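Local atomic coordinates of beta-mannosidase (Trichoderma harzianum, PDB entry 4CVU), a protein that probably hydrolyses terminal beta-linked mannose residues from the non-reducing ends of oligosaccharides, as a family 2 glycoside hydrolase. Residues Gln343-Phe348 with Ile432-Asp437; Ser410-Asn415 with Asp437-Leu442. All coordinates share one frame; numbering follows the deposited sequence.

How the contacts relate
Contacts 1 and 2 sit on successive parts of helix 430-439, with centres about 14 Å apart. D437 belongs to both. Contact 1 joins this helix to strand 340-346, an outermost strand of the antiparallel sheet of the immunoglobulin-like domain. Contact 2 joins its C-terminal end to helix 401-413, the preceding helix of the (beta/alpha)8 barrel that family 2 enzymes share. The two contacts touch directly. R345 NH2 of contact 1 makes a salt bridge of 3.1 Å to E438 OE1 of contact 2. A436 CB also packs on V441 O at 3.7 Å. Cadmium ions bind acidic residues in both contacts: D434 in contact 1, E412 and E438 in contact 2.

Contact 1: residues Gln343-Phe348 with Ile432-Asp437; sequences QRRVGF and IYDIAD. With CD (cadmium ion), chain R.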
ATOM      1  N   GLN A 343     -15.924 -25.471  36.613  1.00 55.98           N
ATOM      2  CA  GLN A 343     -16.460 -26.264  35.524  1.00 55.17           C
ATOM      3  C   GLN A 343     -15.476 -26.323  34.361  1.00 53.43           C
ATOM      4  O   GLN A 343     -14.927 -25.315  33.971  1.00 54.69           O
ATOM      5  CB  GLN A 343     -17.773 -25.664  35.062  1.00 58.12           C
ATOM      6  CG  GLN A 343     -18.464 -26.472  33.986  1.00 62.38           C
ATOM      7  CD  GLN A 343     -19.821 -25.897  33.634  1.00 68.75           C
ATOM      8  OE1 GLN A 343     -20.522 -25.345  34.497  1.00 78.25           O
ATOM      9  NE2 GLN A 343     -20.207 -26.020  32.371  1.00 68.31           N
ATOM     10  N   ARG A 344     -15.251 -27.522  33.845  1.00 51.73           N
ATOM     11  CA  ARG A 344     -14.474 -27.748  32.650  1.00 49.78           C
ATOM     12  C   ARG A 344     -15.216 -28.684  31.693  1.00 47.73           C
ATOM     13  O   ARG A 344     -16.095 -29.443  32.104  1.00 49.92           O
ATOM     14  CB  ARG A 344     -13.117 -28.352  33.038  1.00 47.80           C
ATOM     15  CG  ARG A 344     -12.190 -27.406  33.811  1.00 47.53           C
ATOM     16  CD  ARG A 344     -11.863 -26.141  33.039  1.00 46.65           C
ATOM     17  NE  ARG A 344     -10.844 -25.318  33.683  1.00 45.45           N
ATOM     18  CZ  ARG A 344     -11.079 -24.335  34.546  1.00 44.75           C
ATOM     19  NH1 ARG A 344     -12.296 -24.021  34.912  1.00 46.27           N
ATOM     20  NH2 ARG A 344     -10.070 -23.649  35.046  1.00 45.37           N
ATOM     21  N   ARG A 345     -14.848 -28.650  30.417  1.00 46.05           N
ATOM     22  CA  ARG A 345     -15.344 -29.638  29.460  1.00 44.78           C
ATOM     23  C   ARG A 345     -14.246 -30.672  29.199  1.00 43.52           C
ATOM     24  O   ARG A 345     -13.106 -30.326  28.920  1.00 44.17           O
ATOM     25  CB  ARG A 345     -15.824 -28.971  28.170  1.00 44.50           C
ATOM     26  CG  ARG A 345     -16.451 -29.963  27.196  1.00 46.21           C
ATOM     27  CD  ARG A 345     -17.138 -29.309  26.005  1.00 47.42           C
ATOM     28  NE  ARG A 345     -16.184 -28.664  25.113  1.00 46.92           N
ATOM     29  CZ  ARG A 345     -16.472 -28.064  23.963  1.00 47.20           C
ATOM     30  NH1 ARG A 345     -17.714 -28.030  23.510  1.00 47.28           N
ATOM     31  NH2 ARG A 345     -15.488 -27.520  23.246  1.00 45.23           N
ATOM     32  N   VAL A 346     -14.592 -31.942  29.316  1.00 44.05           N
ATOM     33  CA  VAL A 346     -13.606 -33.027  29.283  1.00 44.27           C
ATOM     34  C   VAL A 346     -13.988 -34.173  28.345  1.00 42.93           C
ATOM     35  O   VAL A 346     -15.104 -34.259  27.884  1.00 43.06           O
ATOM     36  CB  VAL A 346     -13.376 -33.591  30.719  1.00 44.64           C
ATOM     37  CG1 VAL A 346     -12.968 -32.472  31.662  1.00 43.29           C
ATOM     38  CG2 VAL A 346     -14.622 -34.290  31.264  1.00 46.53           C
ATOM     39  N   GLY A 347     -13.042 -35.076  28.104  1.00 44.14           N
ATOM     40  CA  GLY A 347     -13.294 -36.299  27.344  1.00 43.67           C
ATOM     41  C   GLY A 347     -12.696 -37.513  28.034  1.00 46.04           C
ATOM     42  O   GLY A 347     -11.723 -37.397  28.803  1.00 45.48           O
ATOM     43  N   PHE A 348     -13.292 -38.670  27.776  1.00 46.13           N
ATOM     44  CA  PHE A 348     -12.776 -39.937  28.232  1.00 46.55           C
ATOM     45  C   PHE A 348     -12.063 -40.594  27.082  1.00 45.78           C
ATOM     46  O   PHE A 348     -12.695 -41.066  26.146  1.00 47.96           O
ATOM     47  CB  PHE A 348     -13.909 -40.838  28.757  1.00 47.51           C
ATOM     48  CG  PHE A 348     -14.484 -40.371  30.048  1.00 48.15           C
ATOM     49  CD1 PHE A 348     -15.475 -39.404  30.070  1.00 49.01           C
ATOM     50  CD2 PHE A 348     -14.029 -40.896  31.259  1.00 48.84           C
ATOM     51  CE1 PHE A 348     -16.007 -38.974  31.281  1.00 50.54           C
ATOM     52  CE2 PHE A 348     -14.543 -40.467  32.461  1.00 49.29           C
ATOM     53  CZ  PHE A 348     -15.534 -39.506  32.474  1.00 50.48           C
ATOM     54  N   ILE A 432      -8.745 -22.067  22.353  1.00 39.33           N
ATOM     55  CA  ILE A 432      -8.236 -22.677  21.130  1.00 39.85           C
ATOM     56  C   ILE A 432      -8.215 -24.213  21.258  1.00 38.98           C
ATOM     57  O   ILE A 432      -8.574 -24.903  20.314  1.00 38.51           O
ATOM     58  CB  ILE A 432      -6.834 -22.128  20.748  1.00 38.60           C
ATOM     59  CG1 ILE A 432      -6.937 -20.649  20.401  1.00 39.60           C
ATOM     60  CG2 ILE A 432      -6.266 -22.903  19.560  1.00 40.13           C
ATOM     61  CD1 ILE A 432      -5.625 -19.983  20.039  1.00 39.09           C
ATOM     62  N   TYR A 433      -7.764 -24.732  22.398  1.00 38.08           N
ATOM     63  CA  TYR A 433      -7.876 -26.164  22.697  1.00 38.03           C
ATOM     64  C   TYR A 433      -9.350 -26.582  22.668  1.00 38.80           C
ATOM     65  O   TYR A 433      -9.660 -27.678  22.262  1.00 38.57           O
ATOM     66  CB  TYR A 433      -7.258 -26.539  24.063  1.00 37.43           C
ATOM     67  CG  TYR A 433      -5.747 -26.782  24.041  1.00 37.30           C
ATOM     68  CD1 TYR A 433      -4.836 -25.739  24.214  1.00 37.27           C
ATOM     69  CD2 TYR A 433      -5.229 -28.064  23.871  1.00 36.79           C
ATOM     70  CE1 TYR A 433      -3.450 -25.964  24.189  1.00 36.70           C
ATOM     71  CE2 TYR A 433      -3.852 -28.295  23.873  1.00 36.77           C
ATOM     72  CZ  TYR A 433      -2.963 -27.240  24.034  1.00 37.15           C
ATOM     73  OH  TYR A 433      -1.582 -27.443  24.026  1.00 36.28           O
ATOM     74  N   ASP A 434     -10.263 -25.707  23.082  1.00 38.01           N
ATOM     75  CA  ASP A 434     -11.688 -26.018  22.982  1.00 38.52           C
ATOM     76  C   ASP A 434     -12.129 -26.345  21.572  1.00 36.53           C
ATOM     77  O   ASP A 434     -12.937 -27.263  21.364  1.00 38.16           O
ATOM     78  CB  ASP A 434     -12.543 -24.831  23.445  1.00 39.73           C
ATOM     79  CG  ASP A 434     -12.593 -24.699  24.935  1.00 41.52           C
ATOM     80  OD1 ASP A 434     -12.121 -25.619  25.679  1.00 43.61           O
ATOM     81  OD2 ASP A 434     -13.120 -23.644  25.352  1.00 43.32           O
ATOM     82  N   ILE A 435     -11.632 -25.588  20.615  1.00 33.82           N
ATOM     83  CA  ILE A 435     -11.974 -25.777  19.234  1.00 33.21           C
ATOM     84  C   ILE A 435     -11.426 -27.149  18.805  1.00 33.62           C
ATOM     85  O   ILE A 435     -12.104 -27.976  18.196  1.00 33.84           O
ATOM     86  CB  ILE A 435     -11.388 -24.638  18.388  1.00 32.68           C
ATOM     87  CG1 ILE A 435     -12.236 -23.368  18.641  1.00 32.78           C
ATOM     88  CG2 ILE A 435     -11.462 -24.991  16.906  1.00 32.47           C
ATOM     89  CD1 ILE A 435     -11.587 -22.088  18.261  1.00 32.63           C
ATOM     90  N   ALA A 436     -10.201 -27.395  19.162  1.00 33.61           N
ATOM     91  CA  ALA A 436      -9.585 -28.703  18.826  1.00 33.79           C
ATOM     92  C   ALA A 436     -10.396 -29.846  19.429  1.00 35.48           C
ATOM     93  O   ALA A 436     -10.849 -30.740  18.722  1.00 35.95           O
ATOM     94  CB  ALA A 436      -8.161 -28.700  19.345  1.00 33.17           C
ATOM     95  N   ASP A 437     -10.654 -29.775  20.733  1.00 36.18           N
ATOM     96  CA  ASP A 437     -11.490 -30.755  21.441  1.00 37.83           C
ATOM     97  C   ASP A 437     -12.743 -31.187  20.683  1.00 39.07           C
ATOM     98  O   ASP A 437     -12.989 -32.376  20.461  1.00 39.18           O
ATOM     99  CB  ASP A 437     -11.975 -30.147  22.777  1.00 37.96           C
ATOM    100  CG  ASP A 437     -10.916 -30.053  23.807  1.00 38.43           C
ATOM    101  OD1 ASP A 437      -9.799 -30.597  23.629  1.00 37.05           O
ATOM    102  OD2 ASP A 437     -11.215 -29.446  24.870  1.00 38.41           O
TER
HETATM  103 CD    CD R1013     -12.935 -24.228  27.767  1.00 52.77          CD
HETATM  104  O   HOH W   1     -13.299 -28.165  25.414  1.00 36.26           O
HETATM  105  O   HOH W   2     -11.980 -31.482  26.544  1.00 41.57           O
HETATM  106  O   HOH W   3     -13.411 -26.139  29.410  1.00 37.39           O
HETATM  107  O   HOH W   4     -14.529 -22.851  28.070  1.00 40.86           O
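R345, D434 and D437 grip a single water between strand and helix. The water accepts from R345 NE at 2.9 Å. It donates to D434 OD1 at 2.8 Å and also to D437 OD2. The contact is a domain junction: strand 340-346 is an outermost strand of the antiparallel sheet of the immunoglobulin-like domain, and helix 430-439 belongs to the (beta/alpha)8 barrel. Little of it is direct packing. The R345 side chain runs out with CG anti to the backbone N (chi1 -175°) and then bends at chi3 (68°). This carries the guanidinium alongside the helix backbone. Its NH2 lies 3.2 Å from D434 O, which sits at the guanidinium edge near its plane. The firm partner of this NH2 is the E438 carboxylate, through OE1. A second water lies within hydrogen-bonding distance of R345 O and D437 OD2; which it serves is not settled, and the approach to OD2 is weak. These two atoms have further partners in H477 and H478 respectively. Beside this network lies a cadmium ion. D434 chelates it with both carboxylate oxygens, OD1 at 2.6 Å and OD2 at 2.5 Å, and D430 also binds it. One of the metal's waters accepts a hydrogen bond from R345 N at 3.1 Å.

Contact 2: residues Ser410-Asn415 with Asp437-Leu442; sequences SVESQN and DERGVL. With CD (cadmium ion), chain T; CD (cadmium ion), chain V.
The carboxylate of E412 and the guanidinium of R439 stand steeply to each other, their planes 72° apart. They form a salt bridge: R439 NH1 donates to the anti lone pair of E412 OE2 at 3.0 Å. The bond is bent (134° at the hydrogen), and OE2 lies 31° out of the guanidinium plane. OE2 also rests alongside the extended R439 chain, 3.4 Å from its CG. At the other carboxylate oxygen, OE1 binds a cadmium ion at 2.5 Å and accepts a hydrogen bond from R316. A water on this metal donates to E412 OE2 at 2.8 Å. R439 NH2 bonds to N405 of the same helix as E412. With an alanine here in place of R439, the E412 carboxylate would probably lose this countercharge, though the cadmium ion and R316 remain at OE1, and N405 OD1 would lose the R439 bond. Deeper in, V411 CG1 meets V441 CG1 at 4.2 Å, and both valines pack on L419 of strand 418-421. G440 has positive phi where helix 430-439 ends; a CB there would jam against R439 O. Helix 401-413 ends in a Schellman motif with N415 as C-prime. Two neighbouring helices packed over their parallel strands are the regular architecture of a (beta/alpha)8 barrel.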
ATOM      1  N   SER A 410      -9.966 -25.218   7.603  1.00 34.95           N
ATOM      2  CA  SER A 410      -8.967 -25.551   6.570  1.00 34.89           C
ATOM      3  C   SER A 410      -8.149 -26.785   6.956  1.00 34.87           C
ATOM      4  O   SER A 410      -7.699 -27.553   6.092  1.00 35.95           O
ATOM      5  CB  SER A 410      -8.030 -24.345   6.321  1.00 34.63           C
ATOM      6  OG  SER A 410      -8.739 -23.264   5.712  1.00 34.98           O
ATOM      7  N   VAL A 411      -7.937 -26.959   8.267  1.00 35.96           N
ATOM      8  CA  VAL A 411      -7.233 -28.141   8.819  1.00 34.98           C
ATOM      9  C   VAL A 411      -8.053 -29.439   8.567  1.00 36.08           C
ATOM     10  O   VAL A 411      -7.531 -30.457   8.092  1.00 36.93           O
ATOM     11  CB  VAL A 411      -6.958 -27.971  10.341  1.00 35.10           C
ATOM     12  CG1 VAL A 411      -6.548 -29.301  11.005  1.00 35.45           C
ATOM     13  CG2 VAL A 411      -5.866 -26.933  10.602  1.00 34.81           C
ATOM     14  N   GLU A 412      -9.327 -29.405   8.931  1.00 36.82           N
ATOM     15  CA  GLU A 412     -10.229 -30.561   8.715  1.00 37.79           C
ATOM     16  C   GLU A 412     -10.329 -30.920   7.233  1.00 37.48           C
ATOM     17  O   GLU A 412     -10.173 -32.114   6.830  1.00 38.11           O
ATOM     18  CB  GLU A 412     -11.612 -30.260   9.255  1.00 37.24           C
ATOM     19  CG  GLU A 412     -11.626 -29.967  10.745  1.00 38.39           C
ATOM     20  CD  GLU A 412     -12.919 -30.397  11.387  1.00 40.84           C
ATOM     21  OE1 GLU A 412     -13.143 -31.626  11.391  1.00 37.90           O
ATOM     22  OE2 GLU A 412     -13.698 -29.513  11.842  1.00 40.37           O
ATOM     23  N   SER A 413     -10.490 -29.874   6.411  1.00 37.11           N
ATOM     24  CA  SER A 413     -10.669 -30.066   4.984  1.00 36.05           C
ATOM     25  C   SER A 413      -9.477 -30.718   4.296  1.00 36.59           C
ATOM     26  O   SER A 413      -9.638 -31.323   3.230  1.00 36.13           O
ATOM     27  CB  SER A 413     -10.946 -28.768   4.284  1.00 37.59           C
ATOM     28  OG  SER A 413     -11.411 -29.047   2.974  1.00 38.12           O
ATOM     29  N   GLN A 414      -8.321 -30.611   4.895  1.00 35.03           N
ATOM     30  CA  GLN A 414      -7.098 -31.172   4.361  1.00 35.81           C
ATOM     31  C   GLN A 414      -6.911 -32.591   4.835  1.00 35.49           C
ATOM     32  O   GLN A 414      -5.920 -33.202   4.551  1.00 37.49           O
ATOM     33  CB  GLN A 414      -5.899 -30.338   4.800  1.00 35.18           C
ATOM     34  CG  GLN A 414      -5.618 -29.051   4.031  1.00 34.37           C
ATOM     35  CD  GLN A 414      -4.307 -28.424   4.452  1.00 34.12           C
ATOM     36  OE1 GLN A 414      -4.307 -27.468   5.170  1.00 36.32           O
ATOM     37  NE2 GLN A 414      -3.180 -29.009   4.063  1.00 32.68           N
ATOM     38  N   ASN A 415      -7.908 -33.106   5.518  1.00 37.12           N
ATOM     39  CA  ASN A 415      -7.948 -34.421   6.139  1.00 38.46           C
ATOM     40  C   ASN A 415      -6.952 -34.615   7.293  1.00 37.97           C
ATOM     41  O   ASN A 415      -6.467 -35.704   7.462  1.00 38.07           O
ATOM     42  CB  ASN A 415      -7.754 -35.546   5.063  1.00 38.57           C
ATOM     43  CG  ASN A 415      -8.847 -35.555   4.019  1.00 40.20           C
ATOM     44  OD1 ASN A 415     -10.005 -35.645   4.334  1.00 39.78           O
ATOM     45  ND2 ASN A 415      -8.480 -35.408   2.780  1.00 40.10           N
ATOM     46  N   ASP A 437     -10.654 -29.775  20.733  1.00 36.18           N
ATOM     47  CA  ASP A 437     -11.490 -30.755  21.441  1.00 37.83           C
ATOM     48  C   ASP A 437     -12.743 -31.187  20.683  1.00 39.07           C
ATOM     49  O   ASP A 437     -12.989 -32.376  20.461  1.00 39.18           O
ATOM     50  CB  ASP A 437     -11.975 -30.147  22.777  1.00 37.96           C
ATOM     51  CG  ASP A 437     -10.916 -30.053  23.807  1.00 38.43           C
ATOM     52  OD1 ASP A 437      -9.799 -30.597  23.629  1.00 37.05           O
ATOM     53  OD2 ASP A 437     -11.215 -29.446  24.870  1.00 38.41           O
ATOM     54  N   GLU A 438     -13.563 -30.209  20.310  1.00 39.08           N
ATOM     55  CA  GLU A 438     -14.854 -30.502  19.714  1.00 39.78           C
ATOM     56  C   GLU A 438     -14.820 -30.950  18.265  1.00 39.70           C
ATOM     57  O   GLU A 438     -15.737 -31.643  17.823  1.00 39.85           O
ATOM     58  CB  GLU A 438     -15.772 -29.296  19.863  1.00 39.45           C
ATOM     59  CG  GLU A 438     -15.355 -28.125  19.017  1.00 39.95           C
ATOM     60  CD  GLU A 438     -15.990 -26.831  19.485  1.00 42.02           C
ATOM     61  OE1 GLU A 438     -16.703 -26.873  20.509  1.00 42.17           O
ATOM     62  OE2 GLU A 438     -15.738 -25.768  18.879  1.00 40.43           O
ATOM     63  N   ARG A 439     -13.783 -30.558  17.525  1.00 39.98           N
ATOM     64  CA  ARG A 439     -13.581 -30.982  16.145  1.00 39.12           C
ATOM     65  C   ARG A 439     -12.781 -32.282  16.030  1.00 39.59           C
ATOM     66  O   ARG A 439     -12.762 -32.904  14.968  1.00 40.06           O
ATOM     67  CB  ARG A 439     -12.813 -29.894  15.362  1.00 39.06           C
ATOM     68  CG  ARG A 439     -13.615 -28.634  15.131  1.00 39.26           C
ATOM     69  CD  ARG A 439     -12.748 -27.544  14.545  1.00 39.94           C
ATOM     70  NE  ARG A 439     -13.490 -26.301  14.280  1.00 40.26           N
ATOM     71  CZ  ARG A 439     -13.834 -25.842  13.074  1.00 40.71           C
ATOM     72  NH1 ARG A 439     -13.550 -26.528  11.967  1.00 40.75           N
ATOM     73  NH2 ARG A 439     -14.466 -24.672  12.972  1.00 40.68           N
ATOM     74  N   GLY A 440     -12.064 -32.654  17.073  1.00 38.58           N
ATOM     75  CA  GLY A 440     -11.268 -33.891  17.019  1.00 39.46           C
ATOM     76  C   GLY A 440      -9.881 -33.814  16.400  1.00 39.10           C
ATOM     77  O   GLY A 440      -9.413 -34.780  15.780  1.00 39.29           O
ATOM     78  N   VAL A 441      -9.212 -32.673  16.567  1.00 37.81           N
ATOM     79  CA  VAL A 441      -7.858 -32.514  16.080  1.00 36.73           C
ATOM     80  C   VAL A 441      -6.910 -32.733  17.256  1.00 35.52           C
ATOM     81  O   VAL A 441      -6.929 -31.992  18.246  1.00 34.69           O
ATOM     82  CB  VAL A 441      -7.681 -31.117  15.425  1.00 37.04           C
ATOM     83  CG1 VAL A 441      -6.302 -30.942  14.825  1.00 37.75           C
ATOM     84  CG2 VAL A 441      -8.769 -30.843  14.377  1.00 39.10           C
ATOM     85  N   LEU A 442      -6.050 -33.761  17.178  1.00 34.48           N
ATOM     86  CA  LEU A 442      -5.065 -33.973  18.242  1.00 33.69           C
ATOM     87  C   LEU A 442      -4.044 -32.868  18.235  1.00 33.89           C
ATOM     88  O   LEU A 442      -3.582 -32.482  17.141  1.00 34.76           O
ATOM     89  CB  LEU A 442      -4.339 -35.336  18.047  1.00 33.55           C
ATOM     90  CG  LEU A 442      -5.225 -36.552  18.349  1.00 33.70           C
ATOM     91  CD1 LEU A 442      -4.515 -37.866  17.984  1.00 33.77           C
ATOM     92  CD2 LEU A 442      -5.601 -36.565  19.819  1.00 33.88           C
TER
HETATM   93 CD    CD T1015     -15.588 -32.208  11.517  1.00 51.19          CD
HETATM   94 CD    CD V1017     -17.009 -24.188  20.069  1.00 81.63          CD
HETATM   95  O   HOH W   5     -16.296 -30.374  12.386  1.00 42.05           O
HETATM   96  O   HOH W   6     -15.126 -34.243  10.509  1.00 33.84           O
HETATM   97  O   HOH W   7     -18.821 -23.072  21.247  1.00 60.17           O